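Putative alpha-galactosidase (PDB 4NZJ) probably hydrolyses terminal, non-reducing alpha-D-galactose residues in alpha-galactosides, as a member of glycosyl hydrolase family 27. Local coordinates at residues Leu98-Met102 and Ile381-Gln385; Glu116-Leu120 and Tyr169-Leu174; Gln121-Met126 and Asp363-Met367; Thr340-Ser346 and Ala464-Cys468; Asp386-Ala392 and Trp404-Ala409. All coordinates share one frame; numbering follows the deposited sequence. Where two conformers were deposited one is given.

Contact 1: Leu98-Met102 and Ile381-Gln385; sequences LTPPM and IAINQ
The amide of Q385 is gripped from two directions by the loop L98-M102. Its OE1 accepts from T99 OG1 at 2.7 Å, the hydroxyl coming from above the carbonyl plane, 43° out of it. Its NE2 gives one hydrogen to P100 O at 2.9 Å, an almost straight bond (171° at the hydrogen). The other goes to the side chain of the preceding residue, N384 OD1, 2.8 Å from Q385 NE2. Both acceptors lie practically in the amide plane, so three bonds fix the rotation of this buried group. A bend at chi2 (-72°) brings the Q385 amide back beside the loop. Round this polar centre the rest is van der Waals packing. The selenium of M102, a selenomethionine, lies 3.7 Å from Q385 CD and 3.8 Å from I381 CG2, bridging the glutamine and the last turn of helix 378-384. The P100 ring packs against the end of the same helix, its CD 3.3 Å from N384 O. One shell further out, N384 ND2 donates to S356 O, which probably helps keep OD1 turned to Q385. M102 begins strand 102-105, the first strand of the beta/alpha barrel, and touches L358 on the adjacent strand 358-360; I381 packs on F348 of helix 341-353, while T99 and Q385 both touch P18 of the N-terminal region.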
# COMPACT_ATOMS: atom_id res chain seq x y z
N LEU A 98 8.58 2.08 -5.72
CA LEU A 98 9.85 1.78 -5.07
C LEU A 98 9.64 1.49 -3.58
O LEU A 98 10.51 0.89 -2.94
CB LEU A 98 10.85 2.93 -5.29
CG LEU A 98 11.34 3.01 -6.75
CD1 LEU A 98 12.11 4.30 -6.99
CD2 LEU A 98 12.19 1.80 -7.10
N THR A 99 8.49 1.91 -3.06
CA THR A 99 7.95 1.44 -1.78
C THR A 99 6.54 0.89 -2.03
O THR A 99 5.94 1.18 -3.06
CB THR A 99 7.86 2.59 -0.75
OG1 THR A 99 6.93 3.58 -1.22
CG2 THR A 99 9.22 3.21 -0.53
N PRO A 100 6.01 0.08 -1.09
CA PRO A 100 4.68 -0.47 -1.34
C PRO A 100 3.60 0.62 -1.48
O PRO A 100 3.70 1.67 -0.83
CB PRO A 100 4.41 -1.33 -0.10
CG PRO A 100 5.77 -1.69 0.39
CD PRO A 100 6.64 -0.51 0.10
N PRO A 101 2.58 0.37 -2.31
CA PRO A 101 1.52 1.37 -2.46
C PRO A 101 0.63 1.44 -1.22
O PRO A 101 0.36 0.41 -0.60
CB PRO A 101 0.73 0.86 -3.66
CG PRO A 101 0.94 -0.61 -3.65
CD PRO A 101 2.30 -0.86 -3.07
N MSE A 102 0.19 2.64 -0.89
CA MSE A 102 -0.71 2.86 0.23
C MSE A 102 -1.92 3.61 -0.27
O MSE A 102 -1.80 4.51 -1.10
CB MSE A 102 -0.02 3.70 1.30
CG MSE A 102 1.28 3.08 1.80
SE MSE A 102 2.16 4.26 3.09
CE MSE A 102 0.65 4.53 4.33
N ILE A 381 4.45 2.25 9.55
CA ILE A 381 4.45 2.69 8.16
C ILE A 381 5.89 2.92 7.67
O ILE A 381 6.23 2.55 6.54
CB ILE A 381 3.57 3.93 7.96
CG1 ILE A 381 2.11 3.54 8.19
CG2 ILE A 381 3.77 4.51 6.57
CD1 ILE A 381 1.18 4.72 8.35
N ALA A 382 6.73 3.52 8.51
CA ALA A 382 8.12 3.75 8.14
C ALA A 382 8.83 2.42 7.83
O ALA A 382 9.63 2.33 6.91
CB ALA A 382 8.86 4.51 9.22
N ILE A 383 8.52 1.39 8.61
CA ILE A 383 9.02 0.04 8.34
C ILE A 383 8.50 -0.48 6.99
O ILE A 383 9.29 -0.94 6.16
CB ILE A 383 8.69 -0.92 9.49
CG1 ILE A 383 9.55 -0.57 10.71
CG2 ILE A 383 8.90 -2.37 9.07
CD1 ILE A 383 9.10 -1.23 12.00
N ASN A 384 7.19 -0.39 6.76
CA ASN A 384 6.60 -0.79 5.46
C ASN A 384 7.26 -0.10 4.27
O ASN A 384 7.51 -0.71 3.23
CB ASN A 384 5.11 -0.47 5.43
CG ASN A 384 4.45 -0.87 4.11
OD1 ASN A 384 4.24 -0.04 3.23
ND2 ASN A 384 4.12 -2.15 3.98
N GLN A 385 7.55 1.18 4.45
CA GLN A 385 8.09 2.02 3.38
C GLN A 385 9.62 2.05 3.32
O GLN A 385 10.21 2.81 2.56
CB GLN A 385 7.53 3.45 3.54
CG GLN A 385 6.02 3.53 3.42
CD GLN A 385 5.54 3.34 1.99
OE1 GLN A 385 5.74 4.20 1.13
NE2 GLN A 385 4.92 2.19 1.72

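Contact 2: Glu116-Leu120 and Tyr169-Leu174; sequences EELVL and YVADYL
L120 meets Y173 through a CH-pi contact: L120 CG sits 3.6 Å from the centroid of the Y173 ring and only 9° off its normal, so the branch point of the leucine rests over the middle of one face. The methyls of L120 spread from there. CD2 reaches the edge of the Y169 ring, 4.1 Å from Y169 CE1, and CD1 lies 4.3 Å from V170 CG1. L120 is thus inserted among three side chains of helix 166-176. V170 is the second centre of the interface. Its CG1, placed anti to the backbone N (chi1 176°), meets V119 CG1 at 3.6 Å, while its other methyl, CG2, lies 3.9 Å from E116 CG. The carboxylate of E116 passes on to the Y169 ring, with E116 OE1 3.6 Å from Y169 CD1, but its strong polar partner is R165, with which OE2 forms a salt bridge. The hydroxyl of Y173 likewise bonds elsewhere, to D124 one turn further along helix 116-128. No hydrogen bond joins the two segments, and side-chain packing carries the contact. The helix axes approach to 10.4 Å and run nearly parallel, 14° apart, as expected for successive outer helices of a beta/alpha barrel. On their inner side V119 and L174 both touch I139 of strand 138-140, and L174 also reaches L181 of strand 180-186.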
# COMPACT_ATOMS: atom_id res chain seq x y z
N GLU A 116 -19.29 9.52 -8.28
CA GLU A 116 -18.33 10.62 -8.24
C GLU A 116 -18.33 11.27 -6.86
O GLU A 116 -17.27 11.44 -6.25
CB GLU A 116 -18.69 11.66 -9.29
CG GLU A 116 -17.86 12.95 -9.23
CD GLU A 116 -18.56 14.12 -9.89
OE1 GLU A 116 -18.43 14.29 -11.12
OE2 GLU A 116 -19.22 14.90 -9.17
N GLU A 117 -19.52 11.61 -6.38
CA GLU A 117 -19.67 12.30 -5.09
C GLU A 117 -19.00 11.52 -3.97
O GLU A 117 -18.31 12.10 -3.12
CB GLU A 117 -21.15 12.52 -4.77
CG GLU A 117 -21.43 13.06 -3.37
CD GLU A 117 -20.88 14.45 -3.15
OE1 GLU A 117 -20.69 15.17 -4.15
OE2 GLU A 117 -20.64 14.83 -1.98
N LEU A 118 -19.19 10.21 -3.96
CA LEU A 118 -18.66 9.38 -2.89
C LEU A 118 -17.13 9.20 -2.96
O LEU A 118 -16.47 9.11 -1.93
CB LEU A 118 -19.39 8.03 -2.87
CG LEU A 118 -20.88 8.17 -2.53
CD1 LEU A 118 -21.63 6.88 -2.81
CD2 LEU A 118 -21.10 8.62 -1.09
N VAL A 119 -16.57 9.16 -4.17
CA VAL A 119 -15.11 9.15 -4.30
C VAL A 119 -14.53 10.47 -3.76
O VAL A 119 -13.53 10.46 -3.05
CB VAL A 119 -14.66 8.97 -5.76
CG1 VAL A 119 -13.15 9.06 -5.88
CG2 VAL A 119 -15.14 7.63 -6.30
N LEU A 120 -15.14 11.59 -4.12
CA LEU A 120 -14.67 12.91 -3.70
C LEU A 120 -14.75 13.06 -2.18
O LEU A 120 -13.83 13.60 -1.56
CB LEU A 120 -15.44 14.03 -4.40
CG LEU A 120 -14.88 14.52 -5.74
CD1 LEU A 120 -14.37 13.41 -6.62
CD2 LEU A 120 -15.91 15.38 -6.46
N TYR A 169 -12.90 13.91 -14.48
CA TYR A 169 -13.24 14.89 -13.44
C TYR A 169 -12.73 14.42 -12.08
O TYR A 169 -12.14 15.19 -11.31
CB TYR A 169 -14.75 15.15 -13.38
CG TYR A 169 -15.09 16.26 -12.41
CD1 TYR A 169 -15.29 15.99 -11.06
CD2 TYR A 169 -15.19 17.58 -12.84
CE1 TYR A 169 -15.59 17.01 -10.17
CE2 TYR A 169 -15.48 18.60 -11.96
CZ TYR A 169 -15.68 18.31 -10.62
OH TYR A 169 -15.98 19.33 -9.75
N VAL A 170 -12.96 13.15 -11.77
CA VAL A 170 -12.52 12.55 -10.52
C VAL A 170 -10.99 12.57 -10.44
O VAL A 170 -10.42 12.99 -9.43
CB VAL A 170 -13.05 11.11 -10.38
CG1 VAL A 170 -12.50 10.44 -9.13
CG2 VAL A 170 -14.58 11.11 -10.38
N ALA A 171 -10.33 12.14 -11.51
CA ALA A 171 -8.86 12.14 -11.56
C ALA A 171 -8.30 13.53 -11.28
O ALA A 171 -7.36 13.70 -10.50
CB ALA A 171 -8.37 11.62 -12.90
N ASP A 172 -8.89 14.54 -11.92
CA ASP A 172 -8.42 15.92 -11.76
C ASP A 172 -8.57 16.39 -10.32
O ASP A 172 -7.66 17.02 -9.77
CB ASP A 172 -9.19 16.85 -12.70
CG ASP A 172 -8.80 16.69 -14.17
OD1 ASP A 172 -7.79 16.02 -14.47
OD2 ASP A 172 -9.49 17.26 -15.03
N TYR A 173 -9.71 16.09 -9.71
CA TYR A 173 -9.96 16.45 -8.31
C TYR A 173 -8.92 15.81 -7.40
O TYR A 173 -8.37 16.48 -6.51
CB TYR A 173 -11.37 16.00 -7.90
CG TYR A 173 -11.84 16.51 -6.56
CD1 TYR A 173 -11.50 15.84 -5.39
CD2 TYR A 173 -12.64 17.64 -6.46
CE1 TYR A 173 -11.94 16.30 -4.15
CE2 TYR A 173 -13.08 18.10 -5.24
CZ TYR A 173 -12.74 17.43 -4.09
OH TYR A 173 -13.18 17.90 -2.87
N LEU A 174 -8.65 14.53 -7.63
CA LEU A 174 -7.66 13.79 -6.85
C LEU A 174 -6.26 14.37 -7.05
O LEU A 174 -5.55 14.62 -6.08
CB LEU A 174 -7.69 12.30 -7.20
CG LEU A 174 -8.64 11.42 -6.37
CD1 LEU A 174 -10.00 12.06 -6.16
CD2 LEU A 174 -8.78 10.04 -7.02

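Contact 3: Gln121-Met126 and Asp363-Met367; sequences QTADAM and DVRNM
An Asx turn headed by D363, set within a type I beta turn from D363 to N366, presents V364 and R365 to helix 116-128. D363 OD1 accepts the backbone N of R365 from above the carboxylate plane and, on its syn lone pair, R365 NE at 2.9 Å. D363 OD2 takes R365 NH2, also at 2.9 Å, so the guanidinium is held side-on by two nitrogens, one to each oxygen, in a salt bridge. That grip fixes the plane of the guanidinium and leaves NH1 facing the helix. R365 NH1 donates to Q121 OE1 at 2.9 Å (153° at the hydrogen), the acceptor only 3° out of the guanidinium plane. The other end of the Q121 amide is steadied by E117, which accepts from NE2. A bend at chi3 (-60°) carries the arginine past Q121, whose CB lies 3.9 Å from R365 CD. Beside the polar group A125 CB rests on the turn, 3.7 Å from R365 CA. V364 CG2 enters between T122 and M126, a selenomethionine, touching T122 CG2 at 3.5 Å, a close approach for two methyls, and M126 CG at 3.7 Å. A water bridges the segments, donating to T122 OG1 and D363 OD1 and accepting from V364 N; T122 OG1 itself donates to L118 O. The turn leaves strand 358-360 for helix 369-375. V364 of the turn and T122 and M126 of the helix all touch W104 of strand 102-105, while R365 packs on F110 of helix 107-110.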
# COMPACT_ATOMS: atom_id res chain seq x y z
N GLN A 121 -15.85 12.58 -1.60
CA GLN A 121 -15.99 12.58 -0.13
C GLN A 121 -14.89 11.76 0.53
O GLN A 121 -14.37 12.12 1.58
CB GLN A 121 -17.34 12.00 0.28
CG GLN A 121 -18.52 12.92 0.09
CD GLN A 121 -19.81 12.31 0.58
OE1 GLN A 121 -19.80 11.36 1.37
NE2 GLN A 121 -20.93 12.85 0.13
N THR A 122 -14.55 10.64 -0.09
CA THR A 122 -13.49 9.79 0.42
C THR A 122 -12.13 10.50 0.38
O THR A 122 -11.40 10.49 1.37
CB THR A 122 -13.45 8.45 -0.35
OG1 THR A 122 -14.67 7.74 -0.09
CG2 THR A 122 -12.26 7.61 0.07
N ALA A 123 -11.81 11.12 -0.75
CA ALA A 123 -10.60 11.94 -0.87
C ALA A 123 -10.55 13.04 0.20
O ALA A 123 -9.53 13.23 0.87
CB ALA A 123 -10.49 12.55 -2.26
N ASP A 124 -11.65 13.76 0.37
CA ASP A 124 -11.72 14.84 1.36
C ASP A 124 -11.44 14.31 2.77
O ASP A 124 -10.73 14.95 3.55
CB ASP A 124 -13.11 15.50 1.34
CG ASP A 124 -13.37 16.32 0.08
OD1 ASP A 124 -12.45 16.55 -0.72
OD2 ASP A 124 -14.53 16.76 -0.09
N ALA A 125 -12.01 13.15 3.08
CA ALA A 125 -11.83 12.55 4.40
C ALA A 125 -10.39 12.11 4.65
O ALA A 125 -9.89 12.24 5.76
CB ALA A 125 -12.78 11.37 4.58
N MSE A 126 -9.73 11.61 3.61
CA MSE A 126 -8.33 11.18 3.73
C MSE A 126 -7.42 12.36 3.97
O MSE A 126 -6.37 12.22 4.62
CB MSE A 126 -7.93 10.39 2.49
CG MSE A 126 -8.57 9.01 2.55
SE MSE A 126 -8.39 8.02 0.86
CE MSE A 126 -6.47 7.63 0.91
N ASP A 363 -14.52 2.05 5.22
CA ASP A 363 -15.08 3.35 4.86
C ASP A 363 -14.27 4.41 5.61
O ASP A 363 -14.43 4.57 6.82
CB ASP A 363 -16.55 3.42 5.25
CG ASP A 363 -17.24 4.70 4.77
OD1 ASP A 363 -16.57 5.64 4.29
OD2 ASP A 363 -18.49 4.76 4.86
N VAL A 364 -13.42 5.13 4.89
CA VAL A 364 -12.49 6.05 5.54
C VAL A 364 -13.12 7.40 5.92
O VAL A 364 -12.44 8.26 6.48
CB VAL A 364 -11.20 6.25 4.71
CG1 VAL A 364 -10.45 4.93 4.56
CG2 VAL A 364 -11.50 6.85 3.35
N ARG A 365 -14.41 7.58 5.64
CA ARG A 365 -15.10 8.82 5.98
C ARG A 365 -15.55 8.89 7.44
O ARG A 365 -15.74 9.99 7.96
CB ARG A 365 -16.35 8.99 5.11
CG ARG A 365 -16.09 9.05 3.61
CD ARG A 365 -17.41 9.04 2.85
NE ARG A 365 -18.16 7.82 3.12
CZ ARG A 365 -19.44 7.63 2.81
NH1 ARG A 365 -20.16 8.57 2.21
NH2 ARG A 365 -20.01 6.47 3.12
N ASN A 366 -15.74 7.74 8.08
CA ASN A 366 -16.35 7.70 9.41
C ASN A 366 -15.70 6.68 10.34
O ASN A 366 -16.39 5.97 11.09
CB ASN A 366 -17.86 7.46 9.27
CG ASN A 366 -18.18 6.40 8.23
OD1 ASN A 366 -17.67 5.29 8.29
ND2 ASN A 366 -19.03 6.76 7.26
N MSE A 367 -14.38 6.63 10.33
CA MSE A 367 -13.67 5.71 11.21
C MSE A 367 -13.55 6.28 12.58
O MSE A 367 -13.64 7.50 12.78
CB MSE A 367 -12.31 5.37 10.64
CG MSE A 367 -12.55 4.66 9.32
SE MSE A 367 -10.87 3.87 8.72
CE MSE A 367 -9.93 5.54 8.25
O HOH W 1 -14.64 5.67 2.13

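Contact 4: Thr340-Ser346 and Ala464-Cys468; sequences TQEQYKS and APYQC
Q343 places its amide nitrogen over the face of an aromatic ring: Q343 NE2 lies 3.2 Å above the plane of the Y466 ring, over its centre, with amide and ring planes 55° apart. W283 meets the same ring edge-to-face. Here the side chains of Q343 and Y466 run side by side in the same direction, and Q343 CG lies 3.6 Å from Y466 CB. Q343 OE1 is held by the N-cap residue, accepting from T340 N at 2.9 Å. T340 OG1 in turn accepts from Q343 N, making a capping box at the start of helix 341-353. The opposing segment is a type II beta turn from A464 to Q467 between strands 458-463 and 468-473. Its packing on the helix joins the C-terminal beta domain to the catalytic barrel. S346 OG donates in the carbonyl plane to Y466 O, a short bond of 2.5 Å. E342, bent at chi2 (72°), lays CG 3.7 Å from Q467 CA and its carboxylate beside the Q467 side chain. One water donates to both E342 OE2 and S346 OG and accepts from C468 N.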
# COMPACT_ATOMS: atom_id res chain seq x y z
N THR A 340 -11.02 -8.40 16.72
CA THR A 340 -10.78 -7.52 17.87
C THR A 340 -9.79 -6.42 17.49
O THR A 340 -9.11 -6.50 16.47
CB THR A 340 -10.21 -8.30 19.07
OG1 THR A 340 -8.85 -8.67 18.82
CG2 THR A 340 -11.05 -9.55 19.36
N GLN A 341 -9.72 -5.39 18.33
CA GLN A 341 -8.80 -4.27 18.11
C GLN A 341 -7.36 -4.78 18.02
O GLN A 341 -6.61 -4.38 17.14
CB GLN A 341 -8.93 -3.23 19.24
CG GLN A 341 -7.91 -2.10 19.23
CD GLN A 341 -8.17 -1.04 18.17
OE1 GLN A 341 -9.26 -0.96 17.59
NE2 GLN A 341 -7.17 -0.19 17.93
N GLU A 342 -6.98 -5.65 18.95
CA GLU A 342 -5.62 -6.20 18.94
C GLU A 342 -5.35 -7.01 17.68
O GLU A 342 -4.26 -6.93 17.11
CB GLU A 342 -5.36 -7.06 20.17
CG GLU A 342 -3.88 -7.30 20.43
CD GLU A 342 -3.18 -6.05 20.94
OE1 GLU A 342 -3.25 -5.80 22.16
OE2 GLU A 342 -2.55 -5.33 20.13
N GLN A 343 -6.35 -7.76 17.23
CA GLN A 343 -6.21 -8.53 15.99
C GLN A 343 -6.00 -7.61 14.79
O GLN A 343 -5.13 -7.85 13.97
CB GLN A 343 -7.42 -9.44 15.78
CG GLN A 343 -7.38 -10.67 16.66
CD GLN A 343 -8.65 -11.46 16.64
OE1 GLN A 343 -9.71 -10.97 16.25
NE2 GLN A 343 -8.58 -12.70 17.11
N TYR A 344 -6.80 -6.55 14.71
CA TYR A 344 -6.60 -5.55 13.66
C TYR A 344 -5.21 -4.90 13.71
O TYR A 344 -4.60 -4.67 12.68
CB TYR A 344 -7.68 -4.47 13.73
CG TYR A 344 -9.05 -4.91 13.25
CD1 TYR A 344 -9.20 -5.67 12.09
CD2 TYR A 344 -10.19 -4.51 13.93
CE1 TYR A 344 -10.46 -6.04 11.64
CE2 TYR A 344 -11.45 -4.88 13.49
CZ TYR A 344 -11.58 -5.64 12.35
OH TYR A 344 -12.84 -6.01 11.93
N LYS A 345 -4.73 -4.60 14.91
CA LYS A 345 -3.40 -4.02 15.07
C LYS A 345 -2.31 -4.97 14.57
O LYS A 345 -1.37 -4.56 13.89
CB LYS A 345 -3.16 -3.63 16.54
CG LYS A 345 -1.76 -3.14 16.88
CD LYS A 345 -1.42 -1.82 16.22
CE LYS A 345 0.01 -1.39 16.53
NZ LYS A 345 0.27 -1.21 17.98
N SER A 346 -2.43 -6.25 14.90
CA SER A 346 -1.43 -7.23 14.44
C SER A 346 -1.48 -7.42 12.92
O SER A 346 -0.45 -7.55 12.27
CB SER A 346 -1.64 -8.57 15.15
OG SER A 346 -1.38 -8.42 16.53
N ALA A 464 -0.11 -9.91 24.93
CA ALA A 464 -1.52 -10.21 25.16
C ALA A 464 -2.00 -11.16 24.06
O ALA A 464 -1.30 -11.35 23.06
CB ALA A 464 -2.34 -8.93 25.15
N PRO A 465 -3.20 -11.75 24.23
CA PRO A 465 -3.73 -12.57 23.14
C PRO A 465 -3.73 -11.81 21.82
O PRO A 465 -4.09 -10.63 21.78
CB PRO A 465 -5.16 -12.87 23.61
CG PRO A 465 -5.09 -12.80 25.11
CD PRO A 465 -4.13 -11.68 25.37
N TYR A 466 -3.27 -12.47 20.76
CA TYR A 466 -3.29 -11.91 19.41
C TYR A 466 -2.34 -10.74 19.17
O TYR A 466 -2.35 -10.17 18.09
CB TYR A 466 -4.72 -11.48 19.02
CG TYR A 466 -5.75 -12.53 19.34
CD1 TYR A 466 -5.61 -13.82 18.87
CD2 TYR A 466 -6.86 -12.23 20.13
CE1 TYR A 466 -6.55 -14.79 19.17
CE2 TYR A 466 -7.80 -13.19 20.43
CZ TYR A 466 -7.64 -14.47 19.94
OH TYR A 466 -8.55 -15.45 20.22
N GLN A 467 -1.52 -10.39 20.16
CA GLN A 467 -0.73 -9.17 20.08
C GLN A 467 0.58 -9.36 19.31
O GLN A 467 1.23 -10.40 19.40
CB GLN A 467 -0.40 -8.63 21.48
CG GLN A 467 0.37 -7.31 21.46
CD GLN A 467 0.50 -6.67 22.82
OE1 GLN A 467 0.55 -7.36 23.84
NE2 GLN A 467 0.56 -5.34 22.85
N CYS A 468 0.96 -8.31 18.59
CA CYS A 468 2.23 -8.24 17.90
C CYS A 468 3.00 -7.04 18.43
O CYS A 468 2.50 -5.91 18.35
CB CYS A 468 1.99 -8.09 16.40
SG CYS A 468 3.49 -8.10 15.41
O HOH W 2 -0.98 -6.16 18.16
O HOH W 3 -1.18 -3.15 20.98
O HOH W 4 0.94 -4.09 19.73

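Contact 5: Asp386-Ala392 and Trp404-Ala409; sequences DVLGRQA and WVKPLA
A392 and W404 form the apolar centre, with A392 CB 4.0 Å from W404 CE3. The same methyl lies 3.8 Å from K406 CB. The backbone of A392 takes part as well: its O lies at the edge of the indole, near the ring plane, and its CA makes a CH...O contact with V405 O. At the far end of the segments V387 CG2 lies 3.5 Å from A409 CB in the conformer given, and L388 CB lies beside the same methyl. Between these patches runs K406, whose chain is extended until chi4 (-56°) turns the amine in to R390 O, 2.7 Å from K406 NZ. Two waters also accept from NZ. One returns to D386 O; the other donates to D386 OD2 and P407 O and accepts from R390 N, linking the ammonium to a carboxylate whose OD2 is 4.9 Å away from NZ. D386 OD2 receives A409 N on its syn lone pair at 2.9 Å, and L388 N from above the carboxylate plane. The latter bond defines an Asx turn overlapping a type I beta turn, D386 to G389, at the junction where the chain leaves the barrel's last helix for the antiparallel C-terminal beta domain of the family.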
# COMPACT_ATOMS: atom_id res chain seq x y z
N ASP A 386 10.28 1.21 4.11
CA ASP A 386 11.75 1.19 4.12
C ASP A 386 12.29 0.97 2.71
O ASP A 386 11.84 0.07 2.01
CB ASP A 386 12.29 0.11 5.05
CG ASP A 386 13.79 0.17 5.18
OD1 ASP A 386 14.29 1.03 5.94
OD2 ASP A 386 14.49 -0.62 4.51
N VAL A 387 13.27 1.79 2.32
CA VAL A 387 13.74 1.80 0.93
C VAL A 387 14.41 0.49 0.49
O VAL A 387 14.47 0.19 -0.70
CB VAL A 387 14.68 2.99 0.63
CG1 VAL A 387 13.97 4.31 0.93
CG2 VAL A 387 15.99 2.89 1.40
N LEU A 388 14.90 -0.31 1.43
CA LEU A 388 15.49 -1.60 1.06
C LEU A 388 14.41 -2.54 0.48
O LEU A 388 14.70 -3.34 -0.40
CB LEU A 388 16.20 -2.26 2.24
CG LEU A 388 17.03 -3.50 1.91
CD1 LEU A 388 18.18 -3.19 0.96
CD2 LEU A 388 17.55 -4.13 3.20
N GLY A 389 13.19 -2.41 0.97
CA GLY A 389 12.04 -3.09 0.38
C GLY A 389 12.02 -4.59 0.60
O GLY A 389 11.49 -5.33 -0.23
N ARG A 390 12.57 -5.04 1.72
CA ARG A 390 12.58 -6.47 2.03
C ARG A 390 11.26 -6.88 2.69
O ARG A 390 10.80 -6.24 3.64
CB ARG A 390 13.75 -6.81 2.96
CG ARG A 390 15.13 -6.57 2.37
CD ARG A 390 15.68 -7.80 1.66
NE ARG A 390 17.14 -7.88 1.79
CZ ARG A 390 18.00 -7.32 0.95
NH1 ARG A 390 17.58 -6.64 -0.10
NH2 ARG A 390 19.30 -7.45 1.16
N GLN A 391 10.65 -7.93 2.17
CA GLN A 391 9.51 -8.55 2.83
C GLN A 391 10.06 -9.36 4.00
O GLN A 391 10.95 -10.19 3.81
CB GLN A 391 8.75 -9.46 1.86
CG GLN A 391 7.69 -10.33 2.51
CD GLN A 391 6.72 -10.93 1.50
OE1 GLN A 391 6.38 -10.29 0.50
NE2 GLN A 391 6.28 -12.15 1.77
N ALA A 392 9.54 -9.12 5.20
CA ALA A 392 10.00 -9.86 6.37
C ALA A 392 9.90 -11.37 6.17
O ALA A 392 8.93 -11.86 5.58
CB ALA A 392 9.19 -9.47 7.59
N TRP A 404 9.04 -12.65 13.11
CA TRP A 404 9.27 -12.16 11.75
C TRP A 404 10.42 -11.17 11.79
O TRP A 404 10.53 -10.38 12.73
CB TRP A 404 8.03 -11.46 11.21
CG TRP A 404 6.84 -12.32 10.99
CD1 TRP A 404 5.99 -12.81 11.95
CD2 TRP A 404 6.31 -12.74 9.73
NE1 TRP A 404 4.98 -13.54 11.36
CE2 TRP A 404 5.15 -13.51 10.00
CE3 TRP A 404 6.71 -12.56 8.41
CZ2 TRP A 404 4.39 -14.09 8.98
CZ3 TRP A 404 5.95 -13.14 7.39
CH2 TRP A 404 4.80 -13.90 7.69
N VAL A 405 11.26 -11.19 10.76
CA VAL A 405 12.48 -10.37 10.74
C VAL A 405 12.61 -9.67 9.40
O VAL A 405 12.58 -10.32 8.35
CB VAL A 405 13.72 -11.24 10.99
CG1 VAL A 405 14.98 -10.37 11.02
CG2 VAL A 405 13.57 -12.02 12.28
N LYS A 406 12.79 -8.35 9.44
CA LYS A 406 12.89 -7.51 8.25
C LYS A 406 14.17 -6.68 8.31
O LYS A 406 14.25 -5.73 9.09
CB LYS A 406 11.67 -6.59 8.16
CG LYS A 406 11.47 -5.84 6.84
CD LYS A 406 10.45 -4.73 7.03
CE LYS A 406 9.78 -4.26 5.75
NZ LYS A 406 10.72 -3.80 4.70
N PRO A 407 15.17 -7.01 7.48
CA PRO A 407 16.34 -6.14 7.38
C PRO A 407 15.96 -4.77 6.83
O PRO A 407 15.08 -4.68 5.98
CB PRO A 407 17.26 -6.88 6.39
CG PRO A 407 16.76 -8.29 6.38
CD PRO A 407 15.28 -8.18 6.60
N LEU A 408 16.58 -3.71 7.35
CA LEU A 408 16.30 -2.33 6.94
C LEU A 408 17.50 -1.72 6.22
O LEU A 408 18.62 -2.20 6.35
CB LEU A 408 15.93 -1.48 8.17
CG LEU A 408 14.78 -2.00 9.03
CD1 LEU A 408 14.64 -1.16 10.29
CD2 LEU A 408 13.47 -2.01 8.25
N ALA A 409 17.26 -0.64 5.47
CA ALA A 409 18.30 -0.05 4.63
C ALA A 409 19.51 0.44 5.44
O ALA A 409 20.65 0.38 4.97
CB ALA A 409 17.74 1.09 3.81
O HOH W 5 9.90 -1.94 2.70
O HOH W 6 13.44 -3.27 4.28

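Overall arrangement
From the N terminus, the loop 98-102 enters the barrel and meets 381-385, near the end of the barrel, so contact 1 closes a loop of 278 residues holding contacts 2 and 3 and joins the entry to strand 102-105 with helix 378-384. Contacts 2 and 3 cross along the chain and touch on helix 116-128, which they share. Contact 2 ties neighbouring outer helices, contact 3 the same helix to the turn after the last barrel strand. Contact 4 crosses contacts 1 and 3, tying barrel helix 341-353 to the C-terminal beta domain. Contact 5, nested within contact 4, follows contact 1, packs against it where K406 CE lies 3.4 Å from I383 O, and ties the segment after helix 378-384 to strand 401-407.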